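Local coordinates for protein putative secreted endoglycosylceramidase (Rhodococcus hoagii, PDB 6JYZ) that probably hydrolyses the bond joining sugar to ceramide in glycolipids, as an endogalactosylceramidase of glycoside hydrolase family 5, at residues D112-G117 / E211-G216; L77-V82 / W360-A365. All coordinates share one frame; numbering follows the deposited sequence.

The two contacts illustrate how chemistry follows depth in a (beta/alpha)8 barrel. Contact 1 lies partly buried toward the outside, where the end of helix 100-115 meets the turn before strand 214-218, and it combines a water-bridged salt bridge with a little aliphatic packing. Contact 2 is buried: the loop after strand 356-359 sends one indole against apolar side chains that precede strand 81-86, so packing across the segments is entirely hydrophobic. Their centres are about 14 Å apart, and both belong to the same barrel framework. They also touch directly, A113 CB approaching V82 CG1 at 4.3 Å, a loose packing approach between the helix of contact 1 and the strand of contact 2.

Contact 1 of 2, residues D112-G117 / E211-G216; sequences DAKDNG and EPAVVG
K114 lays its aliphatic chain over the methyl of A213, its CD standing 3.7 Å from A213 CB, before its ammonium reaches E211. The pairing belongs to the family's (beta/alpha)8 barrel: helix 100-115 ends here in a Schellman motif with G117 at C-prime, and E211 to V214 form the type I turn leading into strand 214-218. With CG trans to the backbone N (chi1 180°) and the chain extended beyond it, the lysine reaches past A213 to the carboxylate, while E211 bends at chi2 (48°) and meets it from the opposite direction. K114 NZ makes a salt bridge to E211 OE2 at 2.8 Å, on the syn lone pair. The anti lone pair of the same oxygen takes the backbone N-H of A213 in a nearly straight bond (167°), so two donors grip one oxygen and the carboxylate is tied to its own turn. That turn is held further by H258, which binds E211 O. The bond from A213 N restricts rotation of the carboxylate and so probably keeps OE2 turned to the ammonium. A water bridges the pair a second time, accepting from K114 NZ and donating to E211 OE1, 2.9 Å from each.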
# COMPACT_ATOMS: atom_id res chain seq x y z
N ASP A 112 -11.60 13.30 -2.51
CA ASP A 112 -10.53 14.27 -2.38
C ASP A 112 -9.30 13.84 -3.15
O ASP A 112 -8.63 14.67 -3.83
CB ASP A 112 -10.15 14.47 -0.92
CG ASP A 112 -11.20 15.23 -0.08
OD1 ASP A 112 -12.03 16.00 -0.69
OD2 ASP A 112 -11.12 15.10 1.16
N ALA A 113 -8.96 12.55 -3.13
CA ALA A 113 -7.86 12.06 -3.97
C ALA A 113 -8.22 12.25 -5.43
O ALA A 113 -7.38 12.79 -6.20
CB ALA A 113 -7.62 10.58 -3.59
N LYS A 114 -9.38 11.86 -5.90
CA LYS A 114 -9.74 11.96 -7.30
C LYS A 114 -9.70 13.41 -7.78
O LYS A 114 -9.20 13.66 -8.91
CB LYS A 114 -11.12 11.32 -7.49
CG LYS A 114 -11.71 11.32 -8.90
CD LYS A 114 -13.20 10.80 -8.84
CE LYS A 114 -13.69 10.52 -10.27
NZ LYS A 114 -14.97 9.74 -10.36
N ASP A 115 -10.11 14.35 -6.93
CA ASP A 115 -10.13 15.77 -7.31
C ASP A 115 -8.69 16.21 -7.54
O ASP A 115 -8.49 17.27 -8.18
CB ASP A 115 -10.76 16.57 -6.17
CG ASP A 115 -12.29 16.50 -6.10
OD1 ASP A 115 -12.89 15.95 -7.00
OD2 ASP A 115 -12.78 16.96 -5.03
N ASN A 116 -7.67 15.52 -7.02
CA ASN A 116 -6.27 15.89 -7.14
C ASN A 116 -5.54 14.94 -8.09
O ASN A 116 -4.31 14.89 -8.02
CB ASN A 116 -5.64 15.95 -5.75
CG ASN A 116 -6.11 17.18 -5.03
OD1 ASN A 116 -5.60 18.27 -5.34
ND2 ASN A 116 -7.11 17.07 -4.15
N GLY A 117 -6.27 14.18 -8.88
CA GLY A 117 -5.65 13.30 -9.85
C GLY A 117 -5.06 12.02 -9.26
O GLY A 117 -4.11 11.45 -9.83
N GLU A 211 -17.12 3.34 -9.30
CA GLU A 211 -16.19 4.47 -9.12
C GLU A 211 -14.84 4.16 -9.80
O GLU A 211 -14.06 3.33 -9.28
CB GLU A 211 -15.95 4.63 -7.61
CG GLU A 211 -14.98 5.74 -7.29
CD GLU A 211 -15.27 7.04 -7.99
OE1 GLU A 211 -16.18 7.73 -7.52
OE2 GLU A 211 -14.64 7.37 -9.00
N PRO A 212 -14.50 4.80 -10.91
CA PRO A 212 -13.23 4.49 -11.58
C PRO A 212 -12.03 4.97 -10.75
O PRO A 212 -10.92 4.45 -11.00
CB PRO A 212 -13.31 5.27 -12.92
CG PRO A 212 -14.29 6.39 -12.64
CD PRO A 212 -15.33 5.80 -11.68
N ALA A 213 -12.18 5.89 -9.83
CA ALA A 213 -11.01 6.33 -9.08
C ALA A 213 -10.53 5.26 -8.14
O ALA A 213 -9.43 5.40 -7.61
CB ALA A 213 -11.39 7.56 -8.32
N VAL A 214 -11.34 4.25 -7.81
CA VAL A 214 -10.88 3.17 -6.96
C VAL A 214 -10.17 2.18 -7.88
O VAL A 214 -10.77 1.59 -8.79
CB VAL A 214 -12.03 2.54 -6.19
CG1 VAL A 214 -11.61 1.19 -5.52
CG2 VAL A 214 -12.55 3.52 -5.14
N VAL A 215 -8.86 2.02 -7.67
CA VAL A 215 -8.10 1.04 -8.42
C VAL A 215 -8.67 -0.36 -8.19
O VAL A 215 -8.87 -1.14 -9.08
CB VAL A 215 -6.64 1.05 -7.91
CG1 VAL A 215 -5.80 -0.01 -8.68
CG2 VAL A 215 -6.02 2.44 -8.01
N GLY A 216 -8.90 -0.62 -6.89
CA GLY A 216 -9.30 -1.94 -6.45
C GLY A 216 -8.90 -2.13 -5.00
O GLY A 216 -8.78 -1.16 -4.24
O HOH W 1 -16.51 10.53 -8.09

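Contact 2 of 2, residues L77-V82 / W360-A365; sequences LGFDVV and WSWTQA
L77 places its CD1 at the edge of the W362 indole, near the ring plane and 3.7 Å from CZ3. Its CG lies trans to the carbonyl carbon (chi1 -63°), and the branch extends from there to the benzo end of the indole. G78 follows with positive phi as a Schellman motif closes the preceding helix, and the chain turns so that F79 also points toward W362. The phenyl ring carries L77 CB over one face, 3.9 Å above its plane, so the two residues are packed on each other before either meets the tryptophan. F79 CE2 approaches W362 CZ3 obliquely at 4.0 Å; CZ3 is therefore the atom on which both partners converge. Beyond F79, D80 binds the backbone of R43, the strand begins at V81, and V82 rests on V47, which W362 touches as well. The indole is held at its other end too: NE1 is hydrogen-bonded to D70 OD1 of helix 68-75, whose A73 and M74 also touch the W362 side chain. A leucine in place of W362 would probably leave D70 without its indole partner and open a gap beside L77 CD1 and F79 CE2. On the loop side, a cis peptide joins W360 to S361 just before W362, and W360 meets the ring of H125. Such a non-proline cis bond after the last barrel strand is a recurrent feature of family 5 enzymes, and here the loop behind it closes onto the (beta/alpha)8 barrel through W362.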
# COMPACT_ATOMS: atom_id res chain seq x y z
N LEU A 77 3.74 16.36 -4.86
CA LEU A 77 4.91 15.52 -5.03
C LEU A 77 4.78 14.64 -6.27
O LEU A 77 5.67 13.79 -6.46
CB LEU A 77 5.14 14.67 -3.78
CG LEU A 77 5.43 15.50 -2.56
CD1 LEU A 77 5.28 14.66 -1.28
CD2 LEU A 77 6.85 16.08 -2.60
N GLY A 78 3.72 14.81 -7.04
CA GLY A 78 3.57 14.04 -8.27
C GLY A 78 2.77 12.73 -8.11
O GLY A 78 2.56 12.05 -9.10
N PHE A 79 2.32 12.42 -6.88
CA PHE A 79 1.70 11.10 -6.68
C PHE A 79 0.37 11.00 -7.40
O PHE A 79 -0.41 11.96 -7.43
CB PHE A 79 1.44 10.94 -5.19
CG PHE A 79 2.64 10.92 -4.30
CD1 PHE A 79 3.93 10.81 -4.81
CD2 PHE A 79 2.48 10.94 -2.92
CE1 PHE A 79 5.04 10.74 -3.94
CE2 PHE A 79 3.57 10.91 -2.07
CZ PHE A 79 4.84 10.79 -2.58
N ASP A 80 0.11 9.83 -7.98
CA ASP A 80 -1.15 9.56 -8.64
C ASP A 80 -1.89 8.35 -8.05
O ASP A 80 -2.88 7.93 -8.63
CB ASP A 80 -1.02 9.38 -10.16
CG ASP A 80 -0.25 8.15 -10.53
OD1 ASP A 80 0.23 7.42 -9.63
OD2 ASP A 80 -0.14 7.89 -11.78
N VAL A 81 -1.45 7.90 -6.88
CA VAL A 81 -2.19 6.84 -6.18
C VAL A 81 -1.96 7.05 -4.70
O VAL A 81 -0.96 7.58 -4.24
CB VAL A 81 -1.71 5.42 -6.62
CG1 VAL A 81 -0.33 5.07 -6.07
CG2 VAL A 81 -2.72 4.34 -6.24
N VAL A 82 -2.94 6.56 -3.94
CA VAL A 82 -2.82 6.43 -2.49
C VAL A 82 -3.25 5.02 -2.10
O VAL A 82 -4.21 4.48 -2.66
CB VAL A 82 -3.72 7.45 -1.78
CG1 VAL A 82 -5.15 7.37 -2.21
CG2 VAL A 82 -3.69 7.29 -0.28
N TRP A 360 5.81 3.73 2.32
CA TRP A 360 5.35 3.74 3.72
C TRP A 360 6.17 4.85 4.41
O TRP A 360 7.37 4.59 4.60
CB TRP A 360 5.55 2.38 4.40
CG TRP A 360 4.93 2.41 5.76
CD1 TRP A 360 5.49 2.87 6.93
CD2 TRP A 360 3.53 2.13 6.06
NE1 TRP A 360 4.55 2.82 7.94
CE2 TRP A 360 3.35 2.43 7.42
CE3 TRP A 360 2.48 1.65 5.31
CZ2 TRP A 360 2.10 2.25 8.05
CZ3 TRP A 360 1.23 1.52 5.90
CH2 TRP A 360 1.07 1.81 7.25
N SER A 361 5.61 5.99 4.78
CA SER A 361 4.20 6.34 4.67
C SER A 361 4.08 7.86 4.61
O SER A 361 5.05 8.60 4.85
CB SER A 361 3.43 5.79 5.82
OG SER A 361 3.81 6.45 7.01
N TRP A 362 2.86 8.33 4.35
CA TRP A 362 2.58 9.76 4.28
C TRP A 362 2.79 10.42 5.62
O TRP A 362 3.51 11.45 5.70
CB TRP A 362 1.17 9.94 3.76
CG TRP A 362 0.76 11.38 3.63
CD1 TRP A 362 -0.19 12.02 4.35
CD2 TRP A 362 1.29 12.28 2.67
NE1 TRP A 362 -0.23 13.34 3.94
CE2 TRP A 362 0.64 13.50 2.91
CE3 TRP A 362 2.26 12.18 1.66
CZ2 TRP A 362 0.96 14.66 2.18
CZ3 TRP A 362 2.60 13.33 0.94
CH2 TRP A 362 1.94 14.54 1.23
N THR A 363 2.12 9.94 6.67
CA THR A 363 2.28 10.54 8.01
C THR A 363 2.26 9.44 9.05
O THR A 363 1.49 8.45 8.94
CB THR A 363 1.14 11.52 8.39
OG1 THR A 363 -0.13 10.95 8.12
CG2 THR A 363 1.21 12.83 7.62
N GLN A 364 3.00 9.62 10.13
CA GLN A 364 2.92 8.80 11.34
C GLN A 364 2.76 9.78 12.50
O GLN A 364 3.61 10.66 12.65
CB GLN A 364 4.18 7.96 11.44
CG GLN A 364 4.12 7.09 12.70
CD GLN A 364 5.18 6.03 12.68
OE1 GLN A 364 6.20 6.14 13.39
NE2 GLN A 364 4.92 4.99 11.91
N ALA A 365 1.74 9.57 13.34
CA ALA A 365 1.47 10.46 14.46
C ALA A 365 2.22 10.01 15.70
O ALA A 365 2.83 8.96 15.81
CB ALA A 365 0.01 10.35 14.77